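Long-range contacts in 2,3,4,5-tetrahydropyridine-2,6-dicarboxylate N-succinyltransferase (Campylobacter jejuni, PDB 2RIJ), which probably catalyses the transfer of a succinyl group from succinyl-CoA to tetrahydrodipicolinate, the first step of the succinylase branch of lysine biosynthesis: residues 225-230 with 245-250; 235-240 with 254-259. All coordinates share one frame; numbering follows the deposited sequence.

Interaction 1. Residues 225-230 with 245-250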
ATOM      1  N   LYS A 225      19.272  11.952 -35.219  1.00 19.64           N
ATOM      2  CA  LYS A 225      19.082  12.096 -33.770  1.00 21.36           C
ATOM      3  C   LYS A 225      19.636  13.394 -33.160  1.00 20.55           C
ATOM      4  O   LYS A 225      19.447  13.619 -31.975  1.00 20.73           O
ATOM      5  CB  LYS A 225      19.700  10.926 -33.029  1.00 20.65           C
ATOM      6  CG  LYS A 225      19.133   9.534 -33.350  1.00 25.40           C
ATOM      7  CD  LYS A 225      17.613   9.573 -33.608  1.00 27.26           C
ATOM      8  CE  LYS A 225      16.987   8.159 -33.706  1.00 34.68           C
ATOM      9  NZ  LYS A 225      16.865   7.606 -32.320  1.00 33.58           N
ATOM     10  N   VAL A 226      20.320  14.198 -33.962  1.00 20.04           N
ATOM     11  CA  VAL A 226      20.840  15.508 -33.525  1.00 20.09           C
ATOM     12  C   VAL A 226      20.422  16.586 -34.502  1.00 19.57           C
ATOM     13  O   VAL A 226      20.931  16.683 -35.631  1.00 21.57           O
ATOM     14  CB  VAL A 226      22.363  15.482 -33.295  1.00 18.50           C
ATOM     15  CG1 VAL A 226      22.867  16.829 -32.680  1.00 16.32           C
ATOM     16  CG2 VAL A 226      22.759  14.301 -32.393  1.00 20.07           C
ATOM     17  N   ARG A 227      19.482  17.415 -34.061  1.00 21.78           N
ATOM     18  CA  ARG A 227      19.040  18.533 -34.859  1.00 21.38           C
ATOM     19  C   ARG A 227      20.077  19.661 -34.883  1.00 20.64           C
ATOM     20  O   ARG A 227      20.836  19.873 -33.920  1.00 23.15           O
ATOM     21  CB  ARG A 227      17.712  19.021 -34.329  1.00 21.65           C
ATOM     22  CG  ARG A 227      16.738  19.520 -35.382  1.00 23.22           C
ATOM     23  CD  ARG A 227      15.462  19.868 -34.662  1.00 27.34           C
ATOM     24  NE  ARG A 227      14.323  20.052 -35.553  1.00 22.43           N
ATOM     25  CZ  ARG A 227      13.128  20.420 -35.154  1.00 28.72           C
ATOM     26  NH1 ARG A 227      12.923  20.648 -33.886  1.00 25.06           N
ATOM     27  NH2 ARG A 227      12.126  20.558 -36.007  1.00 24.39           N
HETATM   28  N   MSE A 228      20.134  20.375 -36.006  1.00 20.79           N
HETATM   29  CA  MSE A 228      20.914  21.619 -36.053  1.00 20.24           C
HETATM   30  C   MSE A 228      20.458  22.611 -34.955  1.00 20.08           C
HETATM   31  O   MSE A 228      19.272  22.744 -34.686  1.00 20.09           O
HETATM   32  CB  MSE A 228      20.841  22.223 -37.466  1.00 23.02           C
HETATM   33  CG  MSE A 228      21.704  23.463 -37.684  1.00 21.57           C
HETATM   34 SE   MSE A 228      23.561  23.140 -37.212  0.75 26.79          SE
HETATM   35  CE  MSE A 228      24.213  24.929 -37.744  1.00 20.96           C
ATOM     36  N   GLY A 229      21.425  23.264 -34.301  1.00 20.75           N
ATOM     37  CA  GLY A 229      21.190  24.028 -33.098  1.00 22.92           C
ATOM     38  C   GLY A 229      21.449  23.302 -31.763  1.00 18.10           C
ATOM     39  O   GLY A 229      21.401  23.936 -30.733  1.00 21.09           O
ATOM     40  N   ALA A 230      21.629  21.974 -31.790  1.00 19.18           N
ATOM     41  CA  ALA A 230      22.056  21.211 -30.642  1.00 19.73           C
ATOM     42  C   ALA A 230      23.493  21.622 -30.285  1.00 20.53           C
ATOM     43  O   ALA A 230      24.286  22.036 -31.147  1.00 20.88           O
ATOM     44  CB  ALA A 230      21.943  19.659 -30.910  1.00 17.01           C
ATOM     45  N   VAL A 245      18.584  14.772 -29.563  1.00 17.34           N
ATOM     46  CA  VAL A 245      18.967  16.119 -29.064  1.00 17.98           C
ATOM     47  C   VAL A 245      18.361  17.161 -30.010  1.00 19.84           C
ATOM     48  O   VAL A 245      18.707  17.266 -31.216  1.00 17.92           O
ATOM     49  CB  VAL A 245      20.429  16.305 -28.934  1.00 18.20           C
ATOM     50  CG1 VAL A 245      20.747  17.619 -28.159  1.00 16.51           C
ATOM     51  CG2 VAL A 245      21.100  15.029 -28.254  1.00 21.38           C
ATOM     52  N   ASN A 246      17.438  17.925 -29.461  1.00 21.11           N
ATOM     53  CA  ASN A 246      16.757  18.952 -30.214  1.00 21.54           C
ATOM     54  C   ASN A 246      17.602  20.249 -30.256  1.00 22.27           C
ATOM     55  O   ASN A 246      18.705  20.363 -29.658  1.00 21.99           O
ATOM     56  CB  ASN A 246      15.392  19.196 -29.574  1.00 19.35           C
ATOM     57  CG  ASN A 246      14.322  19.674 -30.563  1.00 24.15           C
ATOM     58  OD1 ASN A 246      14.620  20.223 -31.599  1.00 26.78           O
ATOM     59  ND2 ASN A 246      13.063  19.385 -30.254  1.00 24.13           N
ATOM     60  N   PHE A 247      17.133  21.225 -31.017  1.00 23.24           N
ATOM     61  CA  PHE A 247      17.844  22.496 -31.064  1.00 24.19           C
ATOM     62  C   PHE A 247      17.761  23.210 -29.724  1.00 21.59           C
ATOM     63  O   PHE A 247      16.797  22.991 -28.937  1.00 21.28           O
ATOM     64  CB  PHE A 247      17.325  23.382 -32.205  1.00 25.14           C
ATOM     65  CG  PHE A 247      16.040  24.034 -31.925  1.00 23.80           C
ATOM     66  CD1 PHE A 247      14.872  23.424 -32.263  1.00 27.46           C
ATOM     67  CD2 PHE A 247      16.000  25.292 -31.351  1.00 31.68           C
ATOM     68  CE1 PHE A 247      13.661  24.041 -32.030  1.00 30.93           C
ATOM     69  CE2 PHE A 247      14.793  25.927 -31.134  1.00 35.32           C
ATOM     70  CZ  PHE A 247      13.633  25.292 -31.452  1.00 31.74           C
ATOM     71  N   ASN A 248      18.790  24.021 -29.444  1.00 23.27           N
ATOM     72  CA  ASN A 248      18.945  24.721 -28.155  1.00 23.79           C
ATOM     73  C   ASN A 248      18.844  23.724 -26.959  1.00 25.47           C
ATOM     74  O   ASN A 248      18.262  24.034 -25.915  1.00 23.05           O
ATOM     75  CB  ASN A 248      17.868  25.815 -28.056  1.00 24.64           C
ATOM     76  CG  ASN A 248      18.173  26.853 -27.026  1.00 27.32           C
ATOM     77  OD1 ASN A 248      19.334  27.249 -26.813  1.00 23.23           O
ATOM     78  ND2 ASN A 248      17.113  27.316 -26.357  1.00 25.29           N
ATOM     79  N   ALA A 249      19.436  22.543 -27.144  1.00 22.38           N
ATOM     80  CA  ALA A 249      19.533  21.505 -26.137  1.00 21.12           C
ATOM     81  C   ALA A 249      20.890  20.854 -26.252  1.00 21.66           C
ATOM     82  O   ALA A 249      21.520  20.894 -27.309  1.00 20.81           O
ATOM     83  CB  ALA A 249      18.423  20.403 -26.329  1.00 17.33           C
ATOM     84  N   GLY A 250      21.329  20.233 -25.171  1.00 21.83           N
ATOM     85  CA  GLY A 250      22.498  19.375 -25.211  1.00 22.38           C
ATOM     86  C   GLY A 250      23.201  19.184 -23.890  1.00 22.63           C
ATOM     87  O   GLY A 250      22.567  19.094 -22.829  1.00 21.11           O
TER
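A type II beta turn at the first coils of the left-handed beta-helix, Arg227 to Ala230, lies against residues 245-250 of the next coil. Arg227 N bonds Val245 O, and Val245 N bonds Lys225 O at 2.8 Å; together they bridge Val226 and Val245. Further on, Asn248 N reaches Gly229 O at 2.9 Å.

The side chains of Arg227 and Asn246 run side by side in the same direction. Arg227 is extended from CG to NE, which carries its NH1 to Asn246 OD1 at 2.9 Å. The amide oxygen lies in the guanidinium plane and offers a lone pair. The two planes are 40° apart. Phe247 N also bonds Asn246 OD1 (2.8 Å), so two donors hold the amide oxygen. Arg227 NH1 sits at the edge of the Phe247 ring, 3.8 Å from CD1. Phe205 stacks on this ring and makes a cation-pi contact with Arg227, while Asp203 takes NH2 in a salt bridge.

At the end of the turn, Ala230 CB packs on Val245 CG1 at 3.6 Å. Gly229 has phi 95°, the left-handed conformation usual for the third residue of a type II turn. Coils stacked in this way, with turns at their corners, are characteristic of the left-handed beta-helix of hexapeptide-repeat acyltransferases.

Interaction 2. Residues 235-240 with 254-259; sequences GTTIMP and ACMVEG
Residues 235-240 and 254-259 are matching parts of successive coils in the left-handed parallel beta-helix. They run 3° apart, with Thr237 opposite Met256 and Ile238 opposite Val257.

Three backbone hydrogen bonds make the parallel ladder. Thr237 N gives to Cys255 O, Val257 N to Thr237 O at 2.8 Å, and Met239 N to Val257 O at 2.9 Å. Two CA-H...O contacts accompany them, Thr236 CA to Cys255 O and Ile238 CA to Val257 O.

Apolar packing differs on the two faces. On the face of Ile238 and Val257, the side chains lie side by side, and Ile238 CD1 reaches Val257 CB at 3.6 Å. On the face of Thr237 and Met256, the selenomethionine Met256 bends at both chi2 (59°) and chi3. The bends fold it back along Thr237, with CE 3.7 Å from Thr237 CB. Met256 SE also touches Met239 CG at 3.8 Å.

Glu258, predicted to form the acyl-anhydride intermediate, packs alongside Met239. The two side chains point the same way, and Met239 also packs on Tyr244 of a neighbouring subunit. The nearest approach of the pair is Glu258 CG to Met239 CG, 3.7 Å, with Glu258 OE1 almost as close to the same Met239 atom.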
ATOM      1  N   GLY A 235      33.440  15.029 -26.220  1.00 22.17           N
ATOM      2  CA  GLY A 235      33.425  13.793 -25.509  1.00 20.89           C
ATOM      3  C   GLY A 235      32.039  13.196 -25.390  1.00 20.00           C
ATOM      4  O   GLY A 235      31.905  12.093 -24.902  1.00 21.65           O
ATOM      5  N   THR A 236      30.986  13.917 -25.806  1.00 21.03           N
ATOM      6  CA  THR A 236      29.636  13.327 -25.769  1.00 20.36           C
ATOM      7  C   THR A 236      29.452  12.200 -26.796  1.00 21.45           C
ATOM      8  O   THR A 236      30.011  12.273 -27.895  1.00 20.70           O
ATOM      9  CB  THR A 236      28.624  14.471 -26.018  1.00 22.44           C
ATOM     10  OG1 THR A 236      28.738  15.410 -24.924  1.00 20.58           O
ATOM     11  CG2 THR A 236      27.135  13.986 -26.144  1.00 20.94           C
ATOM     12  N   THR A 237      28.655  11.186 -26.443  1.00 21.83           N
ATOM     13  CA  THR A 237      28.205  10.108 -27.336  1.00 20.26           C
ATOM     14  C   THR A 237      26.686  10.123 -27.423  1.00 19.58           C
ATOM     15  O   THR A 237      25.977  10.074 -26.400  1.00 16.96           O
ATOM     16  CB  THR A 237      28.671   8.722 -26.842  1.00 22.98           C
ATOM     17  OG1 THR A 237      30.095   8.734 -26.674  1.00 22.27           O
ATOM     18  CG2 THR A 237      28.281   7.586 -27.792  1.00 21.61           C
ATOM     19  N   ILE A 238      26.181  10.214 -28.634  1.00 20.70           N
ATOM     20  CA  ILE A 238      24.746  10.014 -28.912  1.00 19.83           C
ATOM     21  C   ILE A 238      24.546   8.652 -29.575  1.00 19.46           C
ATOM     22  O   ILE A 238      24.934   8.411 -30.744  1.00 19.88           O
ATOM     23  CB  ILE A 238      24.148  11.095 -29.826  1.00 21.21           C
ATOM     24  CG1 ILE A 238      24.616  12.523 -29.380  1.00 22.45           C
ATOM     25  CG2 ILE A 238      22.617  10.987 -29.881  1.00 20.17           C
ATOM     26  CD1 ILE A 238      24.193  12.866 -27.920  1.00 22.49           C
HETATM   27  N   MSE A 239      23.891   7.777 -28.854  1.00 18.68           N
HETATM   28  CA  MSE A 239      23.598   6.401 -29.346  1.00 21.46           C
HETATM   29  C   MSE A 239      22.345   6.513 -30.184  1.00 20.16           C
HETATM   30  O   MSE A 239      21.589   7.466 -30.018  1.00 27.15           O
HETATM   31  CB  MSE A 239      23.397   5.413 -28.219  1.00 19.98           C
HETATM   32  CG  MSE A 239      24.616   5.195 -27.356  1.00 25.92           C
HETATM   33 SE   MSE A 239      26.155   4.513 -28.305  0.75 29.35          SE
HETATM   34  CE  MSE A 239      25.521   2.653 -28.819  1.00 21.64           C
ATOM     35  N   PRO A 240      22.122   5.560 -31.124  1.00 20.34           N
ATOM     36  CA  PRO A 240      21.008   5.721 -32.069  1.00 25.29           C
ATOM     37  C   PRO A 240      19.645   5.132 -31.743  1.00 25.89           C
ATOM     38  O   PRO A 240      18.670   5.524 -32.397  1.00 27.80           O
ATOM     39  CB  PRO A 240      21.553   5.052 -33.341  1.00 28.47           C
ATOM     40  CG  PRO A 240      22.497   4.057 -32.893  1.00 27.88           C
ATOM     41  CD  PRO A 240      22.965   4.411 -31.499  1.00 23.31           C
ATOM     42  N   ALA A 254      31.243  15.959 -21.204  1.00 22.94           N
ATOM     43  CA  ALA A 254      31.110  14.636 -21.838  1.00 22.33           C
ATOM     44  C   ALA A 254      30.043  13.808 -21.128  1.00 24.99           C
ATOM     45  O   ALA A 254      30.157  13.587 -19.927  1.00 25.92           O
ATOM     46  CB  ALA A 254      32.467  13.895 -21.804  1.00 22.01           C
ATOM     47  N   CYS A 255      29.032  13.338 -21.880  1.00 23.77           N
ATOM     48  CA  CYS A 255      27.931  12.519 -21.393  1.00 23.11           C
ATOM     49  C   CYS A 255      27.660  11.394 -22.372  1.00 22.12           C
ATOM     50  O   CYS A 255      27.821  11.562 -23.579  1.00 22.72           O
ATOM     51  CB  CYS A 255      26.640  13.318 -21.370  1.00 24.50           C
ATOM     52  SG  CYS A 255      26.632  14.627 -20.160  1.00 28.62           S
HETATM   53  N   MSE A 256      27.183  10.294 -21.844  1.00 21.96           N
HETATM   54  CA  MSE A 256      26.612   9.195 -22.648  1.00 21.36           C
HETATM   55  C   MSE A 256      25.112   9.442 -22.796  1.00 20.86           C
HETATM   56  O   MSE A 256      24.396   9.481 -21.807  1.00 22.16           O
HETATM   57  CB  MSE A 256      26.826   7.885 -21.932  1.00 21.72           C
HETATM   58  CG  MSE A 256      26.110   6.700 -22.586  1.00 23.10           C
HETATM   59 SE   MSE A 256      26.702   6.428 -24.465  0.75 31.95          SE
HETATM   60  CE  MSE A 256      28.636   6.260 -24.111  1.00 23.91           C
ATOM     61  N   VAL A 257      24.638   9.630 -24.017  1.00 21.79           N
ATOM     62  CA  VAL A 257      23.247   9.957 -24.256  1.00 18.88           C
ATOM     63  C   VAL A 257      22.577   8.839 -25.112  1.00 19.45           C
ATOM     64  O   VAL A 257      22.947   8.576 -26.241  1.00 19.58           O
ATOM     65  CB  VAL A 257      23.082  11.318 -24.916  1.00 21.94           C
ATOM     66  CG1 VAL A 257      21.561  11.643 -25.164  1.00 20.35           C
ATOM     67  CG2 VAL A 257      23.814  12.411 -24.109  1.00 21.95           C
ATOM     68  N   GLU A 258      21.613   8.196 -24.495  1.00 17.14           N
ATOM     69  CA  GLU A 258      20.825   7.145 -25.080  1.00 19.42           C
ATOM     70  C   GLU A 258      19.324   7.419 -24.993  1.00 19.51           C
ATOM     71  O   GLU A 258      18.472   6.566 -25.337  1.00 20.20           O
ATOM     72  CB  GLU A 258      21.182   5.835 -24.452  1.00 20.97           C
ATOM     73  CG  GLU A 258      22.628   5.667 -24.255  1.00 21.28           C
ATOM     74  CD  GLU A 258      22.968   4.226 -23.913  1.00 31.51           C
ATOM     75  OE1 GLU A 258      22.651   3.363 -24.737  1.00 30.10           O
ATOM     76  OE2 GLU A 258      23.521   3.941 -22.844  1.00 32.61           O
ATOM     77  N   GLY A 259      19.002   8.630 -24.604  1.00 19.83           N
ATOM     78  CA  GLY A 259      17.612   9.105 -24.489  1.00 22.30           C
ATOM     79  C   GLY A 259      17.438  10.489 -25.079  1.00 19.84           C
ATOM     80  O   GLY A 259      18.290  10.988 -25.839  1.00 20.87           O
TER

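Overall arrangement
Interactions 1 and 2 join neighbouring parts of the same beta-helix, with centres 12 Å apart. Their segments alternate along the chain, as expected for successive coils. Ile238 of interaction 2 fits against interaction 1: its CD1 is 3.8 Å from Val245 CG2, and its CG1 is 4.0 Å from Val226 CG2. Lys225 NZ probably bonds Pro240 O at 2.8 Å, and it also bonds Gly241 O of another subunit. The predicted active-site Glu258 belongs to interaction 2, and its side chain lies about 4 Å from Gly275, a predicted succinyl-CoA-binding residue. The Lys225 side chain is about 9 Å from that of Glu258 and about 7 Å from that of Arg260, another predicted succinyl-CoA-binding residue.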